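Local coordinates for probable secreted solute-binding lipoprotein (Streptomyces coelicolor, PDB 3I3V) that probably binds a solute outside the cell and delivers it to a membrane transporter, as in other bacterial extracellular solute-binding lipoproteins, at residues T9-T14 with V297-Q302; D50-Y55 with D74-W79; R62-V67 with W291-G296; T85-P90 with E113-A118. All coordinates share one frame; numbering follows the deposited sequence.

Interaction 1: residues T9-T14 with V297-Q302; sequences TLVVHT and VRKIEQ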
loop_
_atom_site.group_PDB
_atom_site.type_symbol
_atom_site.label_atom_id
_atom_site.label_comp_id
_atom_site.label_asym_id
_atom_site.label_seq_id
_atom_site.Cartn_x
_atom_site.Cartn_y
_atom_site.Cartn_z
ATOM N N THR C 9 -19.073 6.755 -43.140
ATOM C CA THR C 9 -19.994 6.105 -44.064
ATOM C C THR C 9 -19.313 4.843 -44.521
ATOM O O THR C 9 -18.405 4.890 -45.316
ATOM C CB THR C 9 -20.274 6.936 -45.304
ATOM O OG1 THR C 9 -21.138 8.017 -44.966
ATOM C CG2 THR C 9 -20.953 6.085 -46.360
ATOM N N LEU C 10 -19.774 3.713 -44.030
ATOM C CA LEU C 10 -19.178 2.461 -44.392
ATOM C C LEU C 10 -20.026 1.869 -45.500
ATOM O O LEU C 10 -21.214 1.681 -45.293
ATOM C CB LEU C 10 -19.204 1.535 -43.191
ATOM C CG LEU C 10 -18.067 0.592 -42.855
ATOM C CD1 LEU C 10 -18.597 -0.746 -42.410
ATOM C CD2 LEU C 10 -17.152 0.451 -44.027
ATOM N N VAL C 11 -19.449 1.593 -46.673
ATOM C CA VAL C 11 -20.224 0.999 -47.773
ATOM C C VAL C 11 -19.823 -0.464 -47.854
ATOM O O VAL C 11 -18.642 -0.787 -47.992
ATOM C CB VAL C 11 -19.924 1.667 -49.130
ATOM C CG1 VAL C 11 -20.804 1.052 -50.213
ATOM C CG2 VAL C 11 -20.152 3.166 -49.043
ATOM N N VAL C 12 -20.821 -1.337 -47.774
ATOM C CA VAL C 12 -20.622 -2.777 -47.797
ATOM C C VAL C 12 -21.256 -3.431 -49.027
ATOM O O VAL C 12 -22.464 -3.338 -49.229
ATOM C CB VAL C 12 -21.239 -3.427 -46.528
ATOM C CG1 VAL C 12 -21.117 -4.941 -46.589
ATOM C CG2 VAL C 12 -20.557 -2.885 -45.289
ATOM N N HIS C 13 -20.426 -4.095 -49.833
ATOM C CA HIS C 13 -20.878 -4.807 -51.029
ATOM C C HIS C 13 -21.066 -6.254 -50.585
ATOM O O HIS C 13 -20.090 -6.960 -50.345
ATOM C CB HIS C 13 -19.819 -4.717 -52.134
ATOM C CG HIS C 13 -20.372 -4.907 -53.509
ATOM N ND1 HIS C 13 -19.599 -4.828 -54.637
ATOM C CD2 HIS C 13 -21.640 -5.149 -53.921
ATOM C CE1 HIS C 13 -20.368 -5.010 -55.703
ATOM N NE2 HIS C 13 -21.603 -5.204 -55.294
ATOM N N THR C 14 -22.323 -6.683 -50.497
ATOM C CA THR C 14 -22.685 -8.008 -49.987
ATOM C C THR C 14 -23.594 -8.859 -50.839
ATOM O O THR C 14 -24.431 -8.344 -51.569
ATOM C CB THR C 14 -23.463 -7.875 -48.676
ATOM O OG1 THR C 14 -22.963 -6.759 -47.939
ATOM C CG2 THR C 14 -23.361 -9.131 -47.859
ATOM N N VAL C 297 -9.583 0.513 -46.494
ATOM C CA VAL C 297 -8.394 0.766 -45.689
ATOM C C VAL C 297 -8.367 2.241 -45.296
ATOM O O VAL C 297 -7.928 2.592 -44.204
ATOM C CB VAL C 297 -7.093 0.430 -46.464
ATOM C CG1 VAL C 297 -5.906 1.129 -45.812
ATOM C CG2 VAL C 297 -6.858 -1.083 -46.471
ATOM N N ARG C 298 -8.844 3.100 -46.190
ATOM C CA ARG C 298 -8.876 4.528 -45.919
ATOM C C ARG C 298 -9.801 4.788 -44.741
ATOM O O ARG C 298 -9.552 5.681 -43.932
ATOM C CB ARG C 298 -9.368 5.296 -47.148
ATOM C CG ARG C 298 -9.197 6.808 -47.033
ATOM C CD ARG C 298 -9.783 7.560 -48.224
ATOM N NE ARG C 298 -11.219 7.333 -48.363
ATOM C CZ ARG C 298 -11.765 6.398 -49.137
ATOM N NH1 ARG C 298 -10.993 5.592 -49.858
ATOM N NH2 ARG C 298 -13.087 6.265 -49.187
ATOM N N LYS C 299 -10.871 4.002 -44.658
ATOM C CA LYS C 299 -11.847 4.112 -43.577
ATOM C C LYS C 299 -11.648 2.947 -42.610
ATOM O O LYS C 299 -12.621 2.429 -42.074
ATOM C CB LYS C 299 -13.279 4.024 -44.123
ATOM C CG LYS C 299 -13.622 4.969 -45.264
ATOM C CD LYS C 299 -15.059 4.755 -45.708
ATOM C CE LYS C 299 -15.392 5.619 -46.909
ATOM N NZ LYS C 299 -16.749 5.329 -47.449
ATOM N N ILE C 300 -10.400 2.537 -42.387
ATOM C CA ILE C 300 -10.112 1.400 -41.517
ATOM C C ILE C 300 -10.606 1.544 -40.083
ATOM O O ILE C 300 -10.695 0.551 -39.363
ATOM C CB ILE C 300 -8.594 1.057 -41.492
ATOM C CG1 ILE C 300 -8.376 -0.343 -40.903
ATOM C CG2 ILE C 300 -7.849 2.054 -40.621
ATOM C CD1 ILE C 300 -9.176 -1.453 -41.578
ATOM N N GLU C 301 -10.909 2.765 -39.652
ATOM C CA GLU C 301 -11.418 2.943 -38.298
ATOM C C GLU C 301 -12.882 2.489 -38.284
ATOM O O GLU C 301 -13.317 1.805 -37.356
ATOM C CB GLU C 301 -11.283 4.405 -37.828
ATOM C CG GLU C 301 -11.541 5.482 -38.879
ATOM C CD GLU C 301 -10.418 5.604 -39.907
ATOM O OE1 GLU C 301 -9.240 5.761 -39.513
ATOM O OE2 GLU C 301 -10.715 5.553 -41.119
ATOM N N GLN C 302 -13.634 2.859 -39.318
ATOM C CA GLN C 302 -15.029 2.442 -39.419
ATOM C C GLN C 302 -15.074 0.926 -39.600
ATOM O O GLN C 302 -15.845 0.236 -38.937
ATOM C CB GLN C 302 -15.721 3.116 -40.605
ATOM C CG GLN C 302 -16.491 4.371 -40.243
ATOM C CD GLN C 302 -15.604 5.578 -40.068
ATOM O OE1 GLN C 302 -15.205 6.226 -41.045
ATOM N NE2 GLN C 302 -15.277 5.889 -38.818
#

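Interaction 2: residues D50-Y55 with D74-W79; sequences DLAQVY and DKTLAW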
loop_
_atom_site.group_PDB
_atom_site.type_symbol
_atom_site.label_atom_id
_atom_site.label_comp_id
_atom_site.label_asym_id
_atom_site.label_seq_id
_atom_site.Cartn_x
_atom_site.Cartn_y
_atom_site.Cartn_z
ATOM N N ASP C 50 -23.055 -12.323 -59.516
ATOM C CA ASP C 50 -22.256 -11.333 -60.225
ATOM C C ASP C 50 -21.635 -10.242 -59.337
ATOM O O ASP C 50 -21.229 -9.196 -59.837
ATOM C CB ASP C 50 -23.101 -10.667 -61.316
ATOM C CG ASP C 50 -24.245 -9.844 -60.750
ATOM O OD1 ASP C 50 -24.911 -9.127 -61.525
ATOM O OD2 ASP C 50 -24.487 -9.910 -59.525
ATOM N N LEU C 51 -21.560 -10.467 -58.031
ATOM C CA LEU C 51 -20.979 -9.452 -57.147
ATOM C C LEU C 51 -19.507 -9.228 -57.472
ATOM O O LEU C 51 -19.054 -8.086 -57.583
ATOM C CB LEU C 51 -21.126 -9.859 -55.671
ATOM C CG LEU C 51 -20.470 -8.949 -54.622
ATOM C CD1 LEU C 51 -21.034 -9.279 -53.263
ATOM C CD2 LEU C 51 -18.939 -9.128 -54.621
ATOM N N ALA C 52 -18.764 -10.323 -57.604
ATOM C CA ALA C 52 -17.344 -10.251 -57.923
ATOM C C ALA C 52 -17.104 -9.400 -59.173
ATOM O O ALA C 52 -16.214 -8.552 -59.181
ATOM C CB ALA C 52 -16.791 -11.652 -58.128
ATOM N N GLN C 53 -17.890 -9.627 -60.225
ATOM C CA GLN C 53 -17.752 -8.866 -61.468
ATOM C C GLN C 53 -18.057 -7.398 -61.217
ATOM O O GLN C 53 -17.308 -6.524 -61.644
ATOM C CB GLN C 53 -18.712 -9.389 -62.561
ATOM C CG GLN C 53 -18.393 -10.778 -63.151
ATOM C CD GLN C 53 -18.685 -11.958 -62.207
ATOM O OE1 GLN C 53 -18.426 -13.116 -62.558
ATOM N NE2 GLN C 53 -19.223 -11.672 -61.018
ATOM N N VAL C 54 -19.167 -7.133 -60.530
ATOM C CA VAL C 54 -19.577 -5.765 -60.230
ATOM C C VAL C 54 -18.553 -5.077 -59.352
ATOM O O VAL C 54 -18.296 -3.887 -59.516
ATOM C CB VAL C 54 -20.929 -5.729 -59.504
ATOM C CG1 VAL C 54 -21.323 -4.280 -59.182
ATOM C CG2 VAL C 54 -21.983 -6.396 -60.366
ATOM N N TYR C 55 -17.974 -5.820 -58.412
ATOM C CA TYR C 55 -16.966 -5.233 -57.539
ATOM C C TYR C 55 -15.705 -4.849 -58.333
ATOM O O TYR C 55 -15.125 -3.794 -58.105
ATOM C CB TYR C 55 -16.585 -6.195 -56.417
ATOM C CG TYR C 55 -15.426 -5.692 -55.585
ATOM C CD1 TYR C 55 -15.606 -4.702 -54.624
ATOM C CD2 TYR C 55 -14.139 -6.179 -55.795
ATOM C CE1 TYR C 55 -14.531 -4.207 -53.895
ATOM C CE2 TYR C 55 -13.059 -5.694 -55.071
ATOM C CZ TYR C 55 -13.264 -4.707 -54.122
ATOM O OH TYR C 55 -12.191 -4.232 -53.411
ATOM N N ASP C 74 -13.191 -19.451 -57.581
ATOM C CA ASP C 74 -12.321 -19.066 -58.692
ATOM C C ASP C 74 -11.958 -17.584 -58.814
ATOM O O ASP C 74 -10.789 -17.214 -58.694
ATOM C CB ASP C 74 -12.923 -19.538 -60.019
ATOM C CG ASP C 74 -11.963 -19.360 -61.183
ATOM O OD1 ASP C 74 -12.299 -18.609 -62.129
ATOM O OD2 ASP C 74 -10.867 -19.969 -61.143
ATOM N N LYS C 75 -12.954 -16.739 -59.063
ATOM C CA LYS C 75 -12.713 -15.311 -59.229
ATOM C C LYS C 75 -12.117 -14.569 -58.029
ATOM O O LYS C 75 -11.112 -13.877 -58.176
ATOM C CB LYS C 75 -14.003 -14.613 -59.678
ATOM C CG LYS C 75 -13.834 -13.129 -59.953
ATOM C CD LYS C 75 -14.939 -12.576 -60.860
ATOM C CE LYS C 75 -14.570 -12.690 -62.314
ATOM N NZ LYS C 75 -13.326 -11.925 -62.587
ATOM N N THR C 76 -12.721 -14.704 -56.850
ATOM C CA THR C 76 -12.220 -14.007 -55.663
ATOM C C THR C 76 -10.907 -14.604 -55.183
ATOM O O THR C 76 -10.223 -14.031 -54.349
ATOM C CB THR C 76 -13.258 -14.024 -54.489
ATOM O OG1 THR C 76 -13.469 -15.366 -54.027
ATOM C CG2 THR C 76 -14.589 -13.434 -54.951
ATOM N N LEU C 77 -10.555 -15.756 -55.734
ATOM C CA LEU C 77 -9.323 -16.444 -55.387
ATOM C C LEU C 77 -8.131 -15.657 -55.955
ATOM O O LEU C 77 -6.991 -15.834 -55.528
ATOM C CB LEU C 77 -9.367 -17.845 -55.993
ATOM C CG LEU C 77 -8.943 -19.112 -55.251
ATOM C CD1 LEU C 77 -9.032 -18.953 -53.757
ATOM C CD2 LEU C 77 -9.846 -20.245 -55.732
ATOM N N ALA C 78 -8.417 -14.777 -56.909
ATOM C CA ALA C 78 -7.392 -13.971 -57.567
ATOM C C ALA C 78 -7.283 -12.542 -57.048
ATOM O O ALA C 78 -6.396 -11.807 -57.470
ATOM C CB ALA C 78 -7.652 -13.933 -59.075
ATOM N N TRP C 79 -8.169 -12.146 -56.144
ATOM C CA TRP C 79 -8.156 -10.782 -55.617
ATOM C C TRP C 79 -6.954 -10.407 -54.767
ATOM O O TRP C 79 -6.444 -9.300 -54.876
ATOM C CB TRP C 79 -9.423 -10.513 -54.793
ATOM C CG TRP C 79 -10.667 -10.333 -55.611
ATOM C CD1 TRP C 79 -10.756 -10.289 -56.978
ATOM C CD2 TRP C 79 -11.990 -10.090 -55.116
ATOM N NE1 TRP C 79 -12.047 -10.027 -57.358
ATOM C CE2 TRP C 79 -12.827 -9.901 -56.237
ATOM C CE3 TRP C 79 -12.549 -10.014 -53.833
ATOM C CZ2 TRP C 79 -14.198 -9.640 -56.114
ATOM C CZ3 TRP C 79 -13.913 -9.753 -53.713
ATOM C CH2 TRP C 79 -14.719 -9.571 -54.847
#

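Interaction 3: residues R62-V67 with W291-G296; sequences RKEADV and WISPNG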
loop_
_atom_site.group_PDB
_atom_site.type_symbol
_atom_site.label_atom_id
_atom_site.label_comp_id
_atom_site.label_asym_id
_atom_site.label_seq_id
_atom_site.Cartn_x
_atom_site.Cartn_y
_atom_site.Cartn_z
ATOM N N ARG C 62 -12.145 3.099 -59.250
ATOM C CA ARG C 62 -11.710 3.668 -57.978
ATOM C C ARG C 62 -12.857 4.173 -57.108
ATOM O O ARG C 62 -12.792 5.275 -56.550
ATOM C CB ARG C 62 -10.707 4.797 -58.228
ATOM C CG ARG C 62 -9.446 4.338 -58.943
ATOM C CD ARG C 62 -8.492 5.498 -59.161
ATOM N NE ARG C 62 -7.344 5.098 -59.970
ATOM C CZ ARG C 62 -6.466 4.174 -59.601
ATOM N NH1 ARG C 62 -6.602 3.561 -58.433
ATOM N NH2 ARG C 62 -5.462 3.857 -60.404
ATOM N N LYS C 63 -13.910 3.369 -56.997
ATOM C CA LYS C 63 -15.051 3.735 -56.167
ATOM C C LYS C 63 -15.735 2.484 -55.608
ATOM O O LYS C 63 -16.948 2.460 -55.423
ATOM C CB LYS C 63 -16.041 4.593 -56.966
ATOM C CG LYS C 63 -16.689 3.899 -58.164
ATOM C CD LYS C 63 -17.579 4.877 -58.952
ATOM C CE LYS C 63 -18.330 4.197 -60.098
ATOM N NZ LYS C 63 -19.299 3.151 -59.629
ATOM N N GLU C 64 -14.938 1.454 -55.331
ATOM C CA GLU C 64 -15.460 0.198 -54.801
ATOM C C GLU C 64 -15.842 0.307 -53.326
ATOM O O GLU C 64 -15.327 1.158 -52.598
ATOM C CB GLU C 64 -14.437 -0.935 -54.977
ATOM C CG GLU C 64 -13.245 -0.896 -54.018
ATOM C CD GLU C 64 -12.226 0.181 -54.372
ATOM O OE1 GLU C 64 -11.193 0.284 -53.679
ATOM O OE2 GLU C 64 -12.462 0.920 -55.346
ATOM N N ALA C 65 -16.750 -0.566 -52.898
ATOM C CA ALA C 65 -17.204 -0.598 -51.515
ATOM C C ALA C 65 -16.008 -0.741 -50.573
ATOM O O ALA C 65 -14.931 -1.160 -50.994
ATOM C CB ALA C 65 -18.174 -1.762 -51.318
ATOM N N ASP C 66 -16.203 -0.397 -49.301
ATOM C CA ASP C 66 -15.147 -0.479 -48.294
ATOM C C ASP C 66 -14.942 -1.903 -47.773
ATOM O O ASP C 66 -13.831 -2.296 -47.399
ATOM C CB ASP C 66 -15.487 0.439 -47.115
ATOM C CG ASP C 66 -15.787 1.854 -47.552
ATOM O OD1 ASP C 66 -14.893 2.485 -48.156
ATOM O OD2 ASP C 66 -16.917 2.333 -47.296
ATOM N N VAL C 67 -16.031 -2.664 -47.739
ATOM C CA VAL C 67 -16.006 -4.040 -47.253
ATOM C C VAL C 67 -16.825 -4.899 -48.200
ATOM O O VAL C 67 -17.896 -4.491 -48.666
ATOM C CB VAL C 67 -16.630 -4.150 -45.841
ATOM C CG1 VAL C 67 -16.706 -5.603 -45.419
ATOM C CG2 VAL C 67 -15.817 -3.351 -44.834
ATOM N N TRP C 291 -14.139 -9.077 -46.745
ATOM C CA TRP C 291 -12.935 -8.625 -47.434
ATOM C C TRP C 291 -12.807 -7.113 -47.275
ATOM O O TRP C 291 -13.817 -6.408 -47.201
ATOM C CB TRP C 291 -12.992 -8.966 -48.929
ATOM C CG TRP C 291 -13.220 -10.415 -49.237
ATOM C CD1 TRP C 291 -14.312 -11.164 -48.899
ATOM C CD2 TRP C 291 -12.365 -11.276 -50.004
ATOM N NE1 TRP C 291 -14.193 -12.434 -49.413
ATOM C CE2 TRP C 291 -13.010 -12.530 -50.097
ATOM C CE3 TRP C 291 -11.118 -11.107 -50.625
ATOM C CZ2 TRP C 291 -12.452 -13.610 -50.786
ATOM C CZ3 TRP C 291 -10.565 -12.179 -51.310
ATOM C CH2 TRP C 291 -11.232 -13.415 -51.387
ATOM N N ILE C 292 -11.575 -6.612 -47.219
ATOM C CA ILE C 292 -11.379 -5.172 -47.090
ATOM C C ILE C 292 -10.715 -4.610 -48.342
ATOM O O ILE C 292 -9.682 -5.099 -48.779
ATOM C CB ILE C 292 -10.517 -4.815 -45.865
ATOM C CG1 ILE C 292 -11.207 -5.308 -44.590
ATOM C CG2 ILE C 292 -10.304 -3.297 -45.802
ATOM C CD1 ILE C 292 -10.531 -4.850 -43.315
ATOM N N SER C 293 -11.316 -3.575 -48.916
ATOM C CA SER C 293 -10.773 -2.971 -50.123
ATOM C C SER C 293 -9.813 -1.843 -49.792
ATOM O O SER C 293 -9.730 -1.407 -48.643
ATOM C CB SER C 293 -11.895 -2.403 -50.973
ATOM O OG SER C 293 -12.475 -1.297 -50.305
ATOM N N PRO C 294 -9.050 -1.372 -50.791
ATOM C CA PRO C 294 -8.127 -0.270 -50.497
ATOM C C PRO C 294 -8.917 0.946 -50.009
ATOM O O PRO C 294 -8.456 1.684 -49.146
ATOM C CB PRO C 294 -7.430 -0.044 -51.834
ATOM C CG PRO C 294 -7.292 -1.469 -52.347
ATOM C CD PRO C 294 -8.681 -2.046 -52.050
ATOM N N ASN C 295 -10.114 1.144 -50.557
ATOM C CA ASN C 295 -10.965 2.253 -50.135
ATOM C C ASN C 295 -11.325 2.046 -48.666
ATOM O O ASN C 295 -11.368 2.995 -47.880
ATOM C CB ASN C 295 -12.257 2.283 -50.950
ATOM C CG ASN C 295 -12.152 3.131 -52.195
ATOM O OD1 ASN C 295 -13.109 3.225 -52.960
ATOM N ND2 ASN C 295 -10.997 3.754 -52.407
ATOM N N GLY C 296 -11.599 0.788 -48.320
ATOM C CA GLY C 296 -11.959 0.432 -46.962
ATOM C C GLY C 296 -10.811 0.706 -46.015
ATOM O O GLY C 296 -11.035 1.080 -44.868
#

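Interaction 4: residues T85-P90 with E113-A118; sequences TVDVKP and EGRVRA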
loop_
_atom_site.group_PDB
_atom_site.type_symbol
_atom_site.label_atom_id
_atom_site.label_comp_id
_atom_site.label_asym_id
_atom_site.label_seq_id
_atom_site.Cartn_x
_atom_site.Cartn_y
_atom_site.Cartn_z
ATOM N N THR C 85 -8.011 -6.633 -53.320
ATOM C CA THR C 85 -8.378 -6.770 -51.918
ATOM C C THR C 85 -7.086 -6.887 -51.086
ATOM O O THR C 85 -6.169 -7.599 -51.477
ATOM C CB THR C 85 -9.283 -8.012 -51.782
ATOM O OG1 THR C 85 -10.625 -7.579 -51.531
ATOM C CG2 THR C 85 -8.800 -8.933 -50.708
ATOM N N VAL C 86 -7.006 -6.197 -49.948
ATOM C CA VAL C 86 -5.784 -6.228 -49.140
ATOM C C VAL C 86 -5.627 -7.404 -48.166
ATOM O O VAL C 86 -6.610 -8.042 -47.770
ATOM C CB VAL C 86 -5.594 -4.901 -48.337
ATOM C CG1 VAL C 86 -5.564 -3.709 -49.292
ATOM C CG2 VAL C 86 -6.702 -4.737 -47.304
ATOM N N ASP C 87 -4.374 -7.680 -47.795
ATOM C CA ASP C 87 -4.049 -8.754 -46.859
ATOM C C ASP C 87 -4.716 -8.388 -45.547
ATOM O O ASP C 87 -4.531 -7.288 -45.029
ATOM C CB ASP C 87 -2.536 -8.866 -46.643
ATOM C CG ASP C 87 -2.160 -10.020 -45.712
ATOM O OD1 ASP C 87 -3.071 -10.639 -45.118
ATOM O OD2 ASP C 87 -0.950 -10.311 -45.571
ATOM N N VAL C 88 -5.484 -9.324 -45.009
ATOM C CA VAL C 88 -6.211 -9.094 -43.783
ATOM C C VAL C 88 -5.518 -9.632 -42.524
ATOM O O VAL C 88 -5.956 -9.351 -41.407
ATOM C CB VAL C 88 -7.651 -9.662 -43.938
ATOM C CG1 VAL C 88 -7.907 -10.799 -42.980
ATOM C CG2 VAL C 88 -8.649 -8.556 -43.764
ATOM N N LYS C 89 -4.431 -10.382 -42.692
ATOM C CA LYS C 89 -3.715 -10.921 -41.534
ATOM C C LYS C 89 -3.255 -9.849 -40.537
ATOM O O LYS C 89 -3.350 -10.044 -39.322
ATOM C CB LYS C 89 -2.502 -11.747 -41.970
ATOM C CG LYS C 89 -1.624 -12.170 -40.788
ATOM C CD LYS C 89 -0.539 -13.157 -41.188
ATOM C CE LYS C 89 0.300 -13.563 -39.978
ATOM N NZ LYS C 89 -0.541 -14.118 -38.872
ATOM N N PRO C 90 -2.726 -8.713 -41.034
ATOM C CA PRO C 90 -2.279 -7.658 -40.119
ATOM C C PRO C 90 -3.414 -7.274 -39.188
ATOM O O PRO C 90 -3.195 -6.934 -38.028
ATOM C CB PRO C 90 -1.911 -6.513 -41.062
ATOM C CG PRO C 90 -1.430 -7.230 -42.274
ATOM C CD PRO C 90 -2.445 -8.339 -42.432
ATOM N N GLU C 113 1.476 -17.283 -49.671
ATOM C CA GLU C 113 2.339 -16.257 -49.086
ATOM C C GLU C 113 2.025 -15.953 -47.625
ATOM O O GLU C 113 2.550 -14.989 -47.060
ATOM C CB GLU C 113 2.249 -14.950 -49.885
ATOM C CG GLU C 113 2.895 -14.987 -51.257
ATOM C CD GLU C 113 2.113 -15.830 -52.231
ATOM O OE1 GLU C 113 0.909 -15.546 -52.414
ATOM O OE2 GLU C 113 2.698 -16.772 -52.811
ATOM N N GLY C 114 1.171 -16.767 -47.013
ATOM C CA GLY C 114 0.819 -16.533 -45.624
ATOM C C GLY C 114 -0.092 -15.330 -45.478
ATOM O O GLY C 114 -0.184 -14.726 -44.408
ATOM N N ARG C 115 -0.762 -14.966 -46.566
ATOM C CA ARG C 115 -1.686 -13.838 -46.545
ATOM C C ARG C 115 -3.095 -14.355 -46.279
ATOM O O ARG C 115 -3.481 -15.403 -46.793
ATOM C CB ARG C 115 -1.661 -13.098 -47.886
ATOM C CG ARG C 115 -0.428 -12.227 -48.103
ATOM C CD ARG C 115 -0.463 -11.516 -49.454
ATOM N NE ARG C 115 -0.538 -12.461 -50.570
ATOM C CZ ARG C 115 -0.217 -12.157 -51.822
ATOM N NH1 ARG C 115 0.206 -10.934 -52.121
ATOM N NH2 ARG C 115 -0.318 -13.070 -52.770
ATOM N N VAL C 116 -3.854 -13.636 -45.458
ATOM C CA VAL C 116 -5.226 -14.040 -45.174
ATOM C C VAL C 116 -6.143 -13.247 -46.098
ATOM O O VAL C 116 -6.263 -12.028 -45.976
ATOM C CB VAL C 116 -5.600 -13.769 -43.715
ATOM C CG1 VAL C 116 -7.023 -14.264 -43.446
ATOM C CG2 VAL C 116 -4.609 -14.479 -42.798
ATOM N N ARG C 117 -6.777 -13.946 -47.033
ATOM C CA ARG C 117 -7.649 -13.304 -48.007
ATOM C C ARG C 117 -8.780 -12.498 -47.383
ATOM O O ARG C 117 -9.060 -11.373 -47.808
ATOM C CB ARG C 117 -8.239 -14.349 -48.944
ATOM C CG ARG C 117 -7.219 -15.286 -49.547
ATOM C CD ARG C 117 -7.925 -16.381 -50.311
ATOM N NE ARG C 117 -7.044 -17.498 -50.624
ATOM C CZ ARG C 117 -6.322 -17.603 -51.734
ATOM N NH1 ARG C 117 -6.369 -16.649 -52.654
ATOM N NH2 ARG C 117 -5.562 -18.677 -51.928
ATOM N N ALA C 118 -9.435 -13.076 -46.378
ATOM C CA ALA C 118 -10.550 -12.395 -45.728
ATOM C C ALA C 118 -10.817 -12.866 -44.309
ATOM O O ALA C 118 -10.195 -13.803 -43.830
ATOM C CB ALA C 118 -11.811 -12.576 -46.571
#

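Interaction 1: residues T9-T14 with V297-Q302
Lys-299 reaches across from the short break between helices 294-298 and 300-310 to the backbone of Thr-9, at the start of strand 9-14. Its CB points toward the strand, and CG lies anti to the carbonyl carbon (chi1 -52°). From there the chain runs fully extended. CD passes 3.4 Å from Thr-9 O, and CE stays beside the same carbonyl oxygen, at 3.5 Å. NZ ends the run with a hydrogen bond of 2.7 Å to Thr-9 O, met almost end-on, with a C=O...N angle of 167°. The ammonium also lies 4.3 Å from Val-11 CG2, forms a salt bridge with Asp-66 and makes a weak bond to Asp-6 O, so this buried charge does not rest on the carbonyl alone. The second touch is apolar: Leu-10 and Gln-302 lie flank to flank, their side chains running opposite ways, with Leu-10 CG 4.1 Å from Gln-302 CB. Beyond CB the glutamine bends at chi2, and its OE1 accepts from Asp-8 N. Strand 9-14 is flanked in its sheet by strands 41-46 and 67-70, while helix 300-310 packs Val-303 and Phe-306 against Leu-10.

Interaction 2: residues D50-Y55 with D74-W79
Tyr-55 swings its CG anti to the backbone N (chi1 173°), and Trp-79 sets its CG anti to the carbonyl carbon (chi1 -74°), which turns the phenol and the indole toward one another. Tyr-55 belongs to helix 51-60, the crossover helix of a beta-alpha-beta unit joining parallel strands 41-46 and 67-70; Trp-79 comes after the second strand, farther along the chain. The rings meet obliquely, with planes at 46° and the tyrosine ring centroid 4.7 Å from that of the six-membered indole ring. Tyr-55 CD2 sits over one indole face, 3.5 Å from Trp-79 CZ2, and Thr-76 CG2 covers the opposite face. Ala-52 comes in at the edge, its CA 3.7 Å from Trp-79 CZ2. Glu-56 takes the polar ends: one carboxylate oxygen accepts from Trp-79 NE1, the other pairs with Lys-75 NZ. A serine in place of Trp-79 would probably open a gap between Tyr-55 and Thr-76 and leave Glu-56 without its indole donor. Nearer the helix start Lys-75 crosses Gln-53, its CE 3.9 Å from Gln-53 OE1. Its CD presses on the methyl of Ala-52, Lys-75 CD to Ala-52 CB measuring a tight 3.4 Å.

Interaction 3: residues R62-V67 with W291-G296
Ser-293 OG is gripped twice: it donates to Ala-65 O over 2.6 Å, in the carbonyl plane and on a lone pair, and it accepts from Gly-296 N at 3.0 Å. Its chi1 of 68° puts OG between the backbone N and the carbonyl carbon, where the N-cap of helix 294-298 and the loop before strand 67-70 are served together. The backbone of Ser-293 adds another link, its N donating to Asp-66 O (3.2 Å, N-H...O angle 172°) from above the carbonyl plane. Gly-296 CA also approaches Asp-66 O, a CA-H...O contact of 3.3 Å so close that a beta carbon would clash there. One step on, Val-67 and Ile-292 form an antiparallel non-hydrogen-bonded pair, with Val-67 CA 3.2 Å from Trp-291 O. Glu-64 folds over the first turn of the helix: its carboxylate stacks on the amide of Asn-295, planes 13° apart, and its OE1 takes a weak bond of 3.4 Å from Asn-295 N. Asp-66 turns its own carboxylate to Val-11 N. The buried loop carbonyls thus find donors at a helix N terminus, whose dipole would probably also ease the negative charge of Glu-64.

Interaction 4: residues T85-P90 with E113-A118
Hydrogen bonds centre on Asp-87, whose OD1 receives two backbone N-H groups: Lys-89 N at 2.8 Å, from its own segment, and Val-116 N at 3.1 Å, from across the contact. The two donors arrive from opposite faces of the carboxylate plane, each about 45° out of it. With CG anti to the backbone N (chi1 -178°), the acid is carried over to where both can reach it. A second link runs the other way, Val-88 N donating to Val-116 O over 3.0 Å in the carbonyl plane. Apolar contacts gather round Val-116: its CG1 lies 3.6 Å from Val-88 CG1, and its CG2 lies 3.5 Å from Lys-89 CB. Apart from these, the methyl CG2 of Thr-85 rests 3.8 Å from the carbonyl oxygen Arg-117 O. Charges brush past rather than pair across the contact. Asp-87 OD2 leans on the aliphatic part of Arg-115, 3.2 Å from Arg-115 CG, while the guanidinium turns away to Glu-113, Asp-81 and Asp-111. Likewise Lys-89 runs past Gly-114 O and sends its NZ to Asp-93. Were Asp-87 an alanine, Lys-89 N and Val-116 N would probably lose their shared acceptor, and 113-118 would be held less firmly against 85-90. A side-chain oxygen accepting from the backbone N two residues on defines an Asx turn; here it is a capping bond leading into helix 89-93, and the same oxygen, through Val-116 N, also ties in the 113-118 loop.

Strand 9-14 opens interaction 1, whose partner comes after all the others, so its long loop encloses the other three. Helix 51-60 then opens interaction 2, and 62-67 opens interaction 3 before 74-79 closes interaction 2: these two cross. Interaction 4 follows interaction 2 in series and lies wholly within the span of interaction 3, which 291-296 closes just ahead of 297-302. Interactions 1 and 3 bring strand 289-292 and the helices after it to the sheet ordered 41-46, 9-14, 67-70, 289-292, consistent with a periplasmic-binding-protein lobe. Interaction 2 ties helix 51-60 to the chain after strand 67-70, interaction 4 ties the lead-in to helix 89-93 to the loop before strand 122-131, and both meet interaction 3 at Trp-291.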